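Local structure of nucleoside kinase (Methanococcus jannaschii, 2C4E) at residues Thr14-Ile19 and Lys39-Ala44; Gly43-Thr48 and His135-Asp140; Thr48-Lys53 and Arg76-Leu81; Leu61-Gly66 and Ser86-Ser91; Tyr67-Ser72 and Glu94-Ala99. The protein phosphorylates nucleosides, best of all inosine, guanosine and cytidine, to their monophosphates, with ATP as preferred phosphate donor and magnesium or manganese as cofactor. All blocks are in the same frame, centred on the assembly; numbering follows the deposited sequence.

Interaction 1 (Thr14-Ile19 and Lys39-Ala44)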
# COMPACT_ATOMS: atom_id res chain seq x y z
N THR A 14 11.03 -10.71 7.95
CA THR A 14 10.03 -11.52 7.30
C THR A 14 8.88 -10.57 6.93
O THR A 14 8.32 -9.92 7.80
CB THR A 14 9.57 -12.63 8.25
OG1 THR A 14 10.65 -13.56 8.44
CG2 THR A 14 8.45 -13.43 7.63
N ALA A 15 8.56 -10.48 5.65
CA ALA A 15 7.62 -9.47 5.16
C ALA A 15 6.73 -9.97 4.04
O ALA A 15 7.05 -10.94 3.37
CB ALA A 15 8.37 -8.25 4.67
N LEU A 16 5.60 -9.29 3.84
CA LEU A 16 4.73 -9.54 2.70
C LEU A 16 4.96 -8.44 1.67
O LEU A 16 4.84 -7.27 2.00
CB LEU A 16 3.27 -9.54 3.15
CG LEU A 16 2.96 -10.63 4.18
CD1 LEU A 16 1.73 -10.25 5.00
CD2 LEU A 16 2.79 -11.96 3.48
N ASP A 17 5.29 -8.83 0.44
CA ASP A 17 5.59 -7.90 -0.65
C ASP A 17 4.38 -7.79 -1.60
O ASP A 17 3.81 -8.80 -2.01
CB ASP A 17 6.78 -8.40 -1.47
CG ASP A 17 8.08 -8.49 -0.67
OD1 ASP A 17 8.21 -7.87 0.40
OD2 ASP A 17 9.05 -9.17 -1.09
N TYR A 18 3.99 -6.57 -1.94
CA TYR A 18 2.85 -6.34 -2.81
C TYR A 18 3.24 -5.48 -3.99
O TYR A 18 3.68 -4.34 -3.81
CB TYR A 18 1.74 -5.60 -2.06
CG TYR A 18 1.22 -6.31 -0.85
CD1 TYR A 18 1.89 -6.23 0.37
CD2 TYR A 18 0.04 -7.05 -0.91
CE1 TYR A 18 1.41 -6.87 1.50
CE2 TYR A 18 -0.45 -7.70 0.22
CZ TYR A 18 0.24 -7.60 1.42
OH TYR A 18 -0.24 -8.23 2.54
N ILE A 19 3.03 -6.00 -5.19
CA ILE A 19 3.39 -5.28 -6.41
C ILE A 19 2.13 -4.79 -7.10
O ILE A 19 1.25 -5.58 -7.47
CB ILE A 19 4.28 -6.17 -7.31
CG1 ILE A 19 5.56 -6.53 -6.54
CG2 ILE A 19 4.62 -5.45 -8.59
CD1 ILE A 19 6.35 -7.71 -7.10
N LYS A 39 0.02 -10.64 -3.36
CA LYS A 39 0.91 -10.72 -2.21
C LYS A 39 1.95 -11.82 -2.49
O LYS A 39 1.60 -12.88 -3.02
CB LYS A 39 0.04 -11.08 -0.99
CG LYS A 39 0.70 -11.39 0.33
CD LYS A 39 -0.20 -12.31 1.19
CE LYS A 39 -0.55 -11.72 2.55
NZ LYS A 39 -2.01 -11.81 2.84
N TYR A 40 3.22 -11.54 -2.18
CA TYR A 40 4.29 -12.54 -2.28
C TYR A 40 4.99 -12.63 -0.94
O TYR A 40 5.17 -11.62 -0.27
CB TYR A 40 5.34 -12.15 -3.32
CG TYR A 40 4.79 -12.08 -4.72
CD1 TYR A 40 4.41 -10.86 -5.27
CD2 TYR A 40 4.64 -13.23 -5.49
CE1 TYR A 40 3.89 -10.78 -6.55
CE2 TYR A 40 4.14 -13.16 -6.78
CZ TYR A 40 3.76 -11.94 -7.30
OH TYR A 40 3.25 -11.86 -8.57
N TYR A 41 5.36 -13.84 -0.56
CA TYR A 41 6.14 -14.05 0.65
C TYR A 41 7.53 -13.46 0.42
O TYR A 41 8.18 -13.71 -0.60
CB TYR A 41 6.19 -15.53 1.01
CG TYR A 41 4.82 -16.12 1.29
CD1 TYR A 41 4.42 -17.33 0.71
CD2 TYR A 41 3.90 -15.46 2.11
CE1 TYR A 41 3.17 -17.86 0.96
CE2 TYR A 41 2.65 -15.99 2.36
CZ TYR A 41 2.29 -17.19 1.78
OH TYR A 41 1.03 -17.71 2.03
N GLY A 42 7.97 -12.65 1.38
CA GLY A 42 9.22 -11.91 1.26
C GLY A 42 9.90 -11.61 2.58
O GLY A 42 9.69 -12.30 3.58
N GLY A 43 10.71 -10.55 2.56
CA GLY A 43 11.60 -10.20 3.66
C GLY A 43 12.95 -10.85 3.45
O GLY A 43 13.02 -12.06 3.23
N ALA A 44 14.03 -10.07 3.47
CA ALA A 44 15.38 -10.61 3.18
C ALA A 44 15.78 -11.83 4.03
O ALA A 44 16.34 -12.79 3.49
CB ALA A 44 16.41 -9.52 3.28
O HOH W 1 8.71 -11.80 -2.38

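Interaction 2 (Gly43-Thr48 and His135-Asp140)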
# COMPACT_ATOMS: atom_id res chain seq x y z
N GLY A 43 10.71 -10.55 2.56
CA GLY A 43 11.60 -10.20 3.66
C GLY A 43 12.95 -10.85 3.45
O GLY A 43 13.02 -12.06 3.23
N ALA A 44 14.03 -10.07 3.47
CA ALA A 44 15.38 -10.61 3.18
C ALA A 44 15.78 -11.83 4.03
O ALA A 44 16.34 -12.79 3.49
CB ALA A 44 16.41 -9.52 3.28
N ALA A 45 15.49 -11.82 5.33
CA ALA A 45 15.84 -12.96 6.17
C ALA A 45 15.07 -14.21 5.78
O ALA A 45 15.65 -15.26 5.60
CB ALA A 45 15.64 -12.64 7.68
N ALA A 46 13.75 -14.08 5.61
CA ALA A 46 12.89 -15.18 5.22
C ALA A 46 13.25 -15.71 3.83
O ALA A 46 13.31 -16.91 3.62
CB ALA A 46 11.45 -14.75 5.26
N ASN A 47 13.49 -14.81 2.89
CA ASN A 47 13.91 -15.20 1.54
C ASN A 47 15.12 -16.13 1.61
O ASN A 47 15.17 -17.19 0.99
CB ASN A 47 14.30 -13.98 0.72
CG ASN A 47 13.10 -13.12 0.35
OD1 ASN A 47 11.96 -13.55 0.45
ND2 ASN A 47 13.37 -11.89 -0.07
N THR A 48 16.09 -15.70 2.38
CA THR A 48 17.33 -16.45 2.53
C THR A 48 17.05 -17.80 3.22
O THR A 48 17.51 -18.83 2.76
CB THR A 48 18.38 -15.63 3.29
OG1 THR A 48 18.61 -14.36 2.63
CG2 THR A 48 19.73 -16.29 3.23
N HIS A 135 23.24 -15.70 9.82
CA HIS A 135 23.21 -14.75 8.73
C HIS A 135 22.28 -13.60 9.08
O HIS A 135 21.11 -13.83 9.41
CB HIS A 135 22.75 -15.40 7.43
CG HIS A 135 22.61 -14.43 6.31
ND1 HIS A 135 23.69 -13.81 5.73
CD2 HIS A 135 21.51 -13.93 5.70
CE1 HIS A 135 23.27 -12.96 4.81
NE2 HIS A 135 21.95 -13.03 4.76
N ILE A 136 22.83 -12.40 9.01
CA ILE A 136 22.20 -11.17 9.46
C ILE A 136 21.89 -10.34 8.24
O ILE A 136 22.77 -9.78 7.60
CB ILE A 136 23.12 -10.41 10.40
CG1 ILE A 136 23.37 -11.28 11.63
CG2 ILE A 136 22.47 -9.07 10.79
CD1 ILE A 136 24.45 -10.76 12.57
N ALA A 137 20.60 -10.28 7.92
CA ALA A 137 20.12 -9.55 6.78
C ALA A 137 19.51 -8.24 7.24
O ALA A 137 19.69 -7.83 8.39
CB ALA A 137 19.10 -10.41 6.04
N THR A 138 18.83 -7.54 6.35
CA THR A 138 18.26 -6.26 6.73
C THR A 138 17.24 -6.45 7.85
O THR A 138 16.57 -7.46 7.95
CB THR A 138 17.62 -5.52 5.55
OG1 THR A 138 16.80 -6.43 4.82
CG2 THR A 138 18.69 -5.06 4.57
N GLY A 139 17.15 -5.46 8.70
CA GLY A 139 16.33 -5.56 9.89
C GLY A 139 16.51 -4.32 10.73
O GLY A 139 16.37 -3.20 10.23
N ASP A 140 16.74 -4.53 12.02
CA ASP A 140 17.00 -3.45 12.94
C ASP A 140 18.50 -3.45 13.19
O ASP A 140 19.04 -4.43 13.72
CB ASP A 140 16.25 -3.68 14.24
CG ASP A 140 16.51 -2.61 15.26
OD1 ASP A 140 15.74 -1.63 15.34
OD2 ASP A 140 17.48 -2.68 16.05

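Interaction 3 (Thr48-Lys53 and Arg76-Leu81)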
# COMPACT_ATOMS: atom_id res chain seq x y z
N THR A 48 16.09 -15.70 2.38
CA THR A 48 17.33 -16.45 2.53
C THR A 48 17.05 -17.80 3.22
O THR A 48 17.51 -18.83 2.76
CB THR A 48 18.38 -15.63 3.29
OG1 THR A 48 18.61 -14.36 2.63
CG2 THR A 48 19.73 -16.29 3.23
N ALA A 49 16.27 -17.80 4.31
CA ALA A 49 15.95 -19.02 5.05
C ALA A 49 15.23 -20.03 4.20
O ALA A 49 15.52 -21.22 4.28
CB ALA A 49 15.12 -18.71 6.29
N VAL A 50 14.28 -19.56 3.40
CA VAL A 50 13.53 -20.43 2.51
C VAL A 50 14.43 -20.98 1.40
O VAL A 50 14.36 -22.16 1.09
CB VAL A 50 12.27 -19.73 1.95
CG1 VAL A 50 11.57 -20.60 0.89
CG2 VAL A 50 11.30 -19.42 3.06
N GLY A 51 15.28 -20.14 0.82
CA GLY A 51 16.24 -20.60 -0.19
C GLY A 51 17.20 -21.64 0.35
O GLY A 51 17.52 -22.62 -0.33
N ILE A 52 17.66 -21.44 1.58
CA ILE A 52 18.57 -22.38 2.23
C ILE A 52 17.87 -23.72 2.40
O ILE A 52 18.43 -24.77 2.06
CB ILE A 52 19.04 -21.82 3.59
CG1 ILE A 52 20.03 -20.67 3.35
CG2 ILE A 52 19.67 -22.91 4.43
CD1 ILE A 52 20.22 -19.77 4.55
N LYS A 53 16.63 -23.68 2.87
CA LYS A 53 15.88 -24.90 3.13
C LYS A 53 15.60 -25.66 1.84
O LYS A 53 15.69 -26.87 1.82
CB LYS A 53 14.57 -24.60 3.86
CG LYS A 53 13.81 -25.84 4.33
CD LYS A 53 14.57 -26.61 5.43
CE LYS A 53 13.76 -27.79 5.93
NZ LYS A 53 14.28 -28.36 7.21
N ARG A 76 1.74 -20.95 7.89
CA ARG A 76 1.51 -22.33 7.44
C ARG A 76 2.51 -22.74 6.36
O ARG A 76 3.00 -23.86 6.35
CB ARG A 76 0.08 -22.49 6.92
N TYR A 77 2.80 -21.80 5.46
CA TYR A 77 3.78 -21.96 4.39
C TYR A 77 5.18 -22.29 4.93
O TYR A 77 5.84 -23.19 4.43
CB TYR A 77 3.79 -20.66 3.57
CG TYR A 77 4.94 -20.42 2.60
CD1 TYR A 77 4.88 -20.88 1.29
CD2 TYR A 77 6.04 -19.66 2.98
CE1 TYR A 77 5.91 -20.63 0.39
CE2 TYR A 77 7.07 -19.40 2.09
CZ TYR A 77 7.00 -19.89 0.80
OH TYR A 77 8.01 -19.63 -0.10
N LEU A 78 5.61 -21.57 5.96
CA LEU A 78 6.91 -21.83 6.57
C LEU A 78 6.91 -23.14 7.34
O LEU A 78 7.88 -23.89 7.30
CB LEU A 78 7.32 -20.67 7.48
CG LEU A 78 7.67 -19.36 6.78
CD1 LEU A 78 7.92 -18.26 7.81
CD2 LEU A 78 8.88 -19.50 5.87
N LYS A 79 5.80 -23.43 8.04
CA LYS A 79 5.69 -24.68 8.78
C LYS A 79 5.74 -25.86 7.82
O LYS A 79 6.39 -26.87 8.10
CB LYS A 79 4.40 -24.71 9.62
CG LYS A 79 4.49 -23.92 10.92
CD LYS A 79 3.15 -23.97 11.68
CE LYS A 79 3.16 -23.04 12.89
NZ LYS A 79 1.81 -22.93 13.51
N ASN A 80 5.11 -25.71 6.66
CA ASN A 80 5.04 -26.78 5.66
C ASN A 80 6.38 -27.04 5.01
O ASN A 80 6.66 -28.16 4.57
CB ASN A 80 3.96 -26.47 4.60
CG ASN A 80 2.56 -26.85 5.05
OD1 ASN A 80 2.36 -27.36 6.16
ND2 ASN A 80 1.58 -26.60 4.19
N LEU A 81 7.23 -26.02 4.96
CA LEU A 81 8.59 -26.16 4.46
C LEU A 81 9.57 -26.65 5.54
O LEU A 81 10.75 -26.82 5.25
CB LEU A 81 9.08 -24.83 3.88
CG LEU A 81 8.37 -24.41 2.59
CD1 LEU A 81 8.53 -22.92 2.33
CD2 LEU A 81 8.88 -25.22 1.40

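Interaction 4 (Leu61-Gly66 and Ser86-Ser91)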
# COMPACT_ATOMS: atom_id res chain seq x y z
N LEU A 61 14.59 -19.17 11.53
CA LEU A 61 14.30 -17.78 11.27
C LEU A 61 14.07 -17.02 12.57
O LEU A 61 13.35 -17.51 13.46
CB LEU A 61 13.08 -17.72 10.37
CG LEU A 61 12.65 -16.43 9.66
CD1 LEU A 61 13.70 -15.90 8.73
CD2 LEU A 61 11.38 -16.74 8.89
N LEU A 62 14.68 -15.85 12.68
CA LEU A 62 14.44 -14.94 13.80
C LEU A 62 13.97 -13.62 13.20
O LEU A 62 14.76 -12.91 12.59
CB LEU A 62 15.70 -14.74 14.65
CG LEU A 62 15.46 -14.11 16.03
CD1 LEU A 62 16.72 -14.25 16.86
CD2 LEU A 62 15.03 -12.65 15.94
N SER A 63 12.68 -13.33 13.38
CA SER A 63 12.05 -12.11 12.89
C SER A 63 10.97 -11.66 13.85
O SER A 63 10.46 -12.47 14.63
CB SER A 63 11.38 -12.33 11.53
OG SER A 63 12.24 -12.93 10.59
N CYS A 64 10.61 -10.39 13.78
CA CYS A 64 9.39 -9.88 14.41
C CYS A 64 8.24 -9.85 13.40
O CYS A 64 8.31 -9.16 12.38
CB CYS A 64 9.61 -8.47 14.96
SG CYS A 64 10.76 -8.38 16.35
N VAL A 65 7.18 -10.60 13.70
CA VAL A 65 5.97 -10.64 12.87
C VAL A 65 4.78 -10.09 13.66
O VAL A 65 4.89 -9.84 14.85
CB VAL A 65 5.71 -12.07 12.32
CG1 VAL A 65 6.92 -12.56 11.52
CG2 VAL A 65 5.39 -13.06 13.44
N GLY A 66 3.66 -9.88 12.98
CA GLY A 66 2.52 -9.19 13.57
C GLY A 66 1.34 -10.10 13.85
O GLY A 66 1.41 -11.31 13.65
N SER A 86 10.55 -21.27 15.65
CA SER A 86 10.46 -21.22 17.11
C SER A 86 10.94 -19.90 17.72
O SER A 86 10.49 -19.53 18.80
CB SER A 86 11.23 -22.41 17.74
OG SER A 86 12.63 -22.24 17.73
N LYS A 87 11.83 -19.19 17.03
CA LYS A 87 12.39 -17.94 17.54
C LYS A 87 11.61 -16.68 17.06
O LYS A 87 12.00 -15.57 17.41
CB LYS A 87 13.88 -17.80 17.21
CG LYS A 87 14.81 -18.78 17.96
CD LYS A 87 16.19 -18.84 17.32
CE LYS A 87 17.20 -19.54 18.22
NZ LYS A 87 16.75 -20.93 18.51
N LEU A 88 10.53 -16.84 16.30
CA LEU A 88 9.76 -15.66 15.86
C LEU A 88 9.11 -14.97 17.06
O LEU A 88 8.61 -15.64 17.97
CB LEU A 88 8.67 -16.03 14.86
CG LEU A 88 9.03 -16.49 13.45
CD1 LEU A 88 7.77 -16.57 12.58
CD2 LEU A 88 10.08 -15.60 12.80
N TYR A 89 9.16 -13.64 17.07
CA TYR A 89 8.41 -12.83 18.00
C TYR A 89 7.09 -12.44 17.33
O TYR A 89 7.10 -11.88 16.24
CB TYR A 89 9.19 -11.58 18.39
CG TYR A 89 8.41 -10.71 19.35
CD1 TYR A 89 7.60 -9.68 18.88
CD2 TYR A 89 8.46 -10.95 20.72
CE1 TYR A 89 6.87 -8.89 19.76
CE2 TYR A 89 7.73 -10.16 21.61
CZ TYR A 89 6.94 -9.14 21.12
OH TYR A 89 6.21 -8.35 21.98
N TYR A 90 5.97 -12.74 17.98
CA TYR A 90 4.65 -12.41 17.46
C TYR A 90 4.11 -11.20 18.21
O TYR A 90 3.92 -11.25 19.43
CB TYR A 90 3.70 -13.59 17.66
CG TYR A 90 3.87 -14.71 16.66
CD1 TYR A 90 4.94 -15.60 16.76
CD2 TYR A 90 2.97 -14.88 15.62
CE1 TYR A 90 5.09 -16.64 15.84
CE2 TYR A 90 3.10 -15.90 14.71
CZ TYR A 90 4.16 -16.78 14.81
OH TYR A 90 4.29 -17.79 13.90
N SER A 91 3.85 -10.12 17.49
CA SER A 91 3.31 -8.90 18.08
C SER A 91 1.79 -9.01 18.20
O SER A 91 1.13 -9.54 17.32
CB SER A 91 3.66 -7.68 17.22
OG SER A 91 3.18 -6.49 17.80
O HOH W 2 13.42 -20.07 14.84

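Interaction 5 (Tyr67-Ser72 and Glu94-Ala99)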
# COMPACT_ATOMS: atom_id res chain seq x y z
N TYR A 67 0.24 -9.49 14.32
CA TYR A 67 -1.00 -10.21 14.62
C TYR A 67 -1.64 -10.87 13.40
O TYR A 67 -2.48 -11.77 13.54
CB TYR A 67 -2.02 -9.28 15.31
CG TYR A 67 -2.43 -8.04 14.51
CD1 TYR A 67 -3.32 -8.14 13.44
CD2 TYR A 67 -1.95 -6.77 14.84
CE1 TYR A 67 -3.71 -7.01 12.71
CE2 TYR A 67 -2.34 -5.63 14.12
CZ TYR A 67 -3.22 -5.76 13.05
OH TYR A 67 -3.61 -4.65 12.32
N ASP A 68 -1.27 -10.39 12.20
CA ASP A 68 -1.78 -10.94 10.94
C ASP A 68 -0.89 -12.04 10.36
O ASP A 68 -1.19 -12.59 9.31
CB ASP A 68 -1.98 -9.83 9.90
CG ASP A 68 -0.69 -9.17 9.46
OD1 ASP A 68 0.31 -9.25 10.21
OD2 ASP A 68 -0.57 -8.55 8.38
N PHE A 69 0.21 -12.35 11.05
CA PHE A 69 1.02 -13.51 10.71
C PHE A 69 0.37 -14.77 11.25
O PHE A 69 0.28 -15.77 10.55
CB PHE A 69 2.42 -13.38 11.30
CG PHE A 69 3.45 -14.23 10.62
CD1 PHE A 69 4.06 -13.81 9.45
CD2 PHE A 69 3.83 -15.46 11.16
CE1 PHE A 69 5.03 -14.58 8.82
CE2 PHE A 69 4.79 -16.25 10.53
CZ PHE A 69 5.39 -15.81 9.36
N LYS A 70 -0.06 -14.71 12.51
CA LYS A 70 -0.69 -15.84 13.21
C LYS A 70 -1.78 -16.51 12.36
O LYS A 70 -2.77 -15.87 11.99
CB LYS A 70 -1.30 -15.39 14.55
CG LYS A 70 -0.50 -15.79 15.79
CD LYS A 70 -0.55 -14.71 16.85
CE LYS A 70 0.08 -15.17 18.16
NZ LYS A 70 0.47 -14.03 19.02
N ASN A 71 -1.56 -17.78 12.04
CA ASN A 71 -2.50 -18.62 11.28
C ASN A 71 -2.66 -18.22 9.81
O ASN A 71 -3.48 -18.79 9.09
CB ASN A 71 -3.88 -18.66 11.95
CG ASN A 71 -3.81 -18.95 13.44
OD1 ASN A 71 -4.66 -18.49 14.21
ND2 ASN A 71 -2.82 -19.74 13.85
N SER A 72 -1.86 -17.25 9.35
CA SER A 72 -2.03 -16.70 8.01
C SER A 72 -1.27 -17.53 6.99
O SER A 72 -0.61 -18.51 7.35
CB SER A 72 -1.57 -15.24 7.97
OG SER A 72 -2.44 -14.45 7.17
N GLU A 94 1.02 -4.67 16.57
CA GLU A 94 1.48 -4.25 15.26
C GLU A 94 1.13 -5.33 14.23
O GLU A 94 1.07 -6.52 14.58
CB GLU A 94 3.00 -4.00 15.27
CG GLU A 94 3.51 -3.10 16.41
CD GLU A 94 2.80 -1.75 16.45
OE1 GLU A 94 2.45 -1.23 15.36
OE2 GLU A 94 2.60 -1.22 17.55
N GLU A 95 0.94 -4.92 12.98
CA GLU A 95 0.94 -5.86 11.84
C GLU A 95 2.35 -6.23 11.33
O GLU A 95 3.34 -5.56 11.65
CB GLU A 95 0.16 -5.28 10.66
CG GLU A 95 0.83 -4.13 9.91
CD GLU A 95 -0.14 -3.42 8.97
OE1 GLU A 95 -0.49 -3.98 7.90
OE2 GLU A 95 -0.58 -2.30 9.30
N THR A 96 2.42 -7.30 10.52
CA THR A 96 3.66 -7.82 9.92
C THR A 96 4.27 -6.79 8.95
O THR A 96 3.51 -6.17 8.21
CB THR A 96 3.35 -9.13 9.13
OG1 THR A 96 2.76 -10.10 10.01
CG2 THR A 96 4.62 -9.81 8.58
N PRO A 97 5.60 -6.61 8.92
CA PRO A 97 6.20 -5.68 7.94
C PRO A 97 5.77 -5.97 6.50
O PRO A 97 5.61 -7.13 6.12
CB PRO A 97 7.71 -5.92 8.11
CG PRO A 97 7.85 -6.34 9.54
CD PRO A 97 6.63 -7.20 9.80
N LYS A 98 5.57 -4.91 5.72
CA LYS A 98 5.08 -5.04 4.34
C LYS A 98 5.80 -4.07 3.41
O LYS A 98 6.19 -2.99 3.84
CB LYS A 98 3.58 -4.78 4.28
CG LYS A 98 2.76 -5.90 4.91
CD LYS A 98 1.33 -5.49 5.15
CE LYS A 98 0.59 -6.56 5.96
NZ LYS A 98 0.89 -6.45 7.45
N ALA A 99 6.00 -4.48 2.15
CA ALA A 99 6.59 -3.61 1.14
C ALA A 99 5.55 -3.37 0.04
O ALA A 99 5.14 -4.32 -0.62
CB ALA A 99 7.86 -4.26 0.56

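Interaction 1 (Thr14-Ile19 and Lys39-Ala44)
Asp17 and Tyr40 face each other as an antiparallel hydrogen-bonded pair, Asp17 N giving a nearly straight bond to Tyr40 O (2.9 Å) and Tyr40 N returning one to Asp17 O (2.8 Å). A second such pair joins Ala15 and Gly42 less evenly: Ala15 N sits 56° out of the carbonyl plane of Gly42, whereas the bond from Gly42 N to Ala15 O (2.8 Å) is bent at its hydrogen. On one face of this hairpin the Lys39 chain runs alongside the Tyr18 ring, CB against CE2 (3.6 Å) and CE against OH. Leu16 reaches the same lysine obliquely, its CD2 pressed tightly on Lys39 CE (3.5 Å) and also meeting the edge of the Tyr41 ring. Replacing Tyr18 by an alanine takes the ring from beside Lys39, whose chain would probably be held less firmly, with Leu16 left against its CE. On the other face Ile19 CD1 lies against Tyr40 CE1 (4.0 Å), and a water donates to both Asp17 OD2 (2.9 Å) and Tyr41 O. Asp17 CG stands anti to its own carbonyl carbon (chi1 -62°), which carries OD2 to Gly42 CA (3.6 Å), where a side chain would collide with it. Gly43 has backbone angles that call for glycine. Further out, strand 98-103 pairs with the other edge of strand 15-21, and Tyr74 stacks on Tyr41 and bonds to Gly42 O. Asp17 and Gly43 both bind substrate, so the backbone bonds, with Gly42 in the strand and Gly43 just after it, probably help to hold a carboxylate and a helix start together there.

Interaction 2 (Gly43-Thr48 and His135-Asp140)
Ala44 and Ala137 meet methyl to methyl, CB to CB at 4.0 Å, and Ala45 CB stands a little farther from the same Ala137 carbon. Ala137 CB also faces the backbone N of Ala45 (3.9 Å), so one methyl group is set against the first turn of the helix. A further van der Waals contact is made by Thr48, whose CG2 approaches CD2 of the His135 ring (3.9 Å) with the two side chains crossing at about a right angle. Here the start of helix 44-54 lies against the end of strand 131-136, a parallel strand of the large sheet in the ribokinase fold, and the loop that follows it; Gly43, the N-cap of that helix, binds substrate together with Asn47.

No hydrogen bond joins the two segments. Thr138 OG1 lies 3.5 Å from Ala44 CB, placed between its own backbone N and carbonyl carbon (chi1 47°). Thr48 OG1 turns back along its helix to Ala44 O (2.9 Å). This bond probably holds the threonine's rotation and so keeps its methyl toward His135; Thr48 N binds the same oxygen from the opposite face of the carbonyl plane. His135 ND1 is bonded to Ser158. Asn47 ND2 binds Asp247, the probable proton acceptor, and Ala44 and Thr48 touch that aspartate as well.

Interaction 3 (Thr48-Lys53 and Arg76-Leu81)
Two helices of the ribokinase fold, 44-54 and 73-80, meet through Val50, which points from the first toward Tyr77, Leu78 and Leu81 of the second helix and its end. The two methyl groups of Val50 divide the work. CG2 packs against Leu78 CD2 at 3.7 Å, while CG1, anti to the backbone N (chi1 174°), reaches Tyr77 OH at 3.8 Å and Leu81 CD1 at 4.1 Å. The valine crosses all three side chains at about a right angle. Leu81 CD1 also lies over one face of the Tyr77 ring, 3.7 Å above its plane and offset toward the rim, so leucine and tyrosine of the same segment present a joint surface to the valine.

Helix 73-80 belongs to the beta-alpha-beta unit that runs from strand 64-65 to strand 89-90, and helix 44-54 leads into strand 58-62 of the large sheet. Leu61 of that strand touches both Ala49 and Leu78, so it fills in beside the two helices. The phenolic oxygen of Tyr77 is hydrogen-bonded to Gln284, whose side chain also rests on Val50, and the Tyr77 ring meets that of Tyr41.

Where helix 73-80 ends, Lys53 extends past the last turn. CG already lies beside the carbonyl oxygen of Leu81, and the bend at the second torsion (chi2 67°) brings CE back to it, Lys53 CE 3.2 Å from Leu81 O. The ammonium group travels on to hydrogen bonds with Asn58 OD1 and with the backbone oxygen of Asp82, the residue after Leu81.

Interaction 4 (Leu61-Gly66 and Ser86-Ser91)
Val65 sets its CG2 methyl squarely over the Tyr90 ring, a CH-pi contact 3.8 Å from the centroid and only 13° off the ring normal. The two residues are neighbours in the short parallel pair of strands 64-65 and 89-90, joined by the beta-alpha-beta crossover through helix 73-80. The ladder alternates across the pair: Tyr89 N binds Ser63 O, Val65 N binds Tyr89 O (2.8 Å), and Ser91 N binds Val65 O (2.9 Å). Val65 CG2 occupies the position between backbone N and carbonyl carbon (chi1 -57° for CG1), which places it beside both Tyr89 O and the ring. The phenol of Tyr90 is hydrogen-bonded to Glu75 of the connecting helix.

On the other face of the pair, Cys64 SG lies obliquely to the Tyr89 ring, 5.2 Å from its centroid, a sulfur-aromatic contact. Leu88 works from the Val65 side, its CD1 near Val65 CG1 and its CD2 against Ser63 CB (3.7 Å) and Leu61 CG. Before the ladder begins, a water takes over the pairing, accepting from Lys87 N (2.8 Å) and donating to Leu61 O (2.9 Å).

Interaction 5 (Tyr67-Ser72 and Glu94-Ala99)
Tyr67, Asp68 and Thr96 carry most of this contact. The Asp68 carboxylate is gripped at both oxygens: OD1 accepts from Thr96 OG1 (2.6 Å) and from Thr96 N (2.9 Å), which arrive from opposite faces of its plane, and OD2 forms a salt bridge with Lys98 NZ (2.7 Å). All three donors come from the syn side, tilted out of the plane. With CG between its backbone N and carbonyl carbon (chi1 66°), the aspartate turns straight into this cluster. Lys98 NZ also binds Glu95 OE1 (2.9 Å), on its anti lone pair, and Thr96 O, and its charge probably eases the closeness of the two carboxylates. An asparagine in place of the aspartate would probably leave Lys98 without one of its two anionic partners and weaken the tie between the segments.

Tyr67 N bonds to Glu94 O (3.1 Å), and the ring folds across the Glu94-Glu95 backbone, with Glu95 CA 4.0 Å above one face toward its rim. Glu95 also packs on Ala37 of the second subunit. Thr96 OG1 lies near the plane of the Phe69 ring, at its edge, and 3.5 Å from Phe69 CB, while accepting from Gly66 N.

The 67-72 loop, with a type II turn at Phe69-Ser72, leads from strand 64-65 into helix 73-80, where Phe69 touches Glu75 and Leu78. Segment 94-99 enters strand 98-103, which lies between strands 15-21 and 109-114 of the smaller sheet.

Overall arrangement
Along the chain, interaction 1 closes the hairpin of strands 15-21 and 33-42, and the helix that follows, 44-54, serves both interaction 2 and interaction 3; they share Thr48, while interactions 1 and 2 share Gly43 and Ala44. The segments of interactions 3, 4 and 5 alternate along the chain, the second segment of interaction 3 lying on helix 73-80. Interactions 4 and 5, with centres 10 Å apart, adjoin through Phe69 against Leu88, and interactions 1 and 5, 11 Å apart, meet on neighbouring strands of the smaller sheet. Leu61 connects interaction 4 to interactions 2 and 3. Together they link that sheet to the large one beside the nucleoside site, which interactions 1 and 2 help to build.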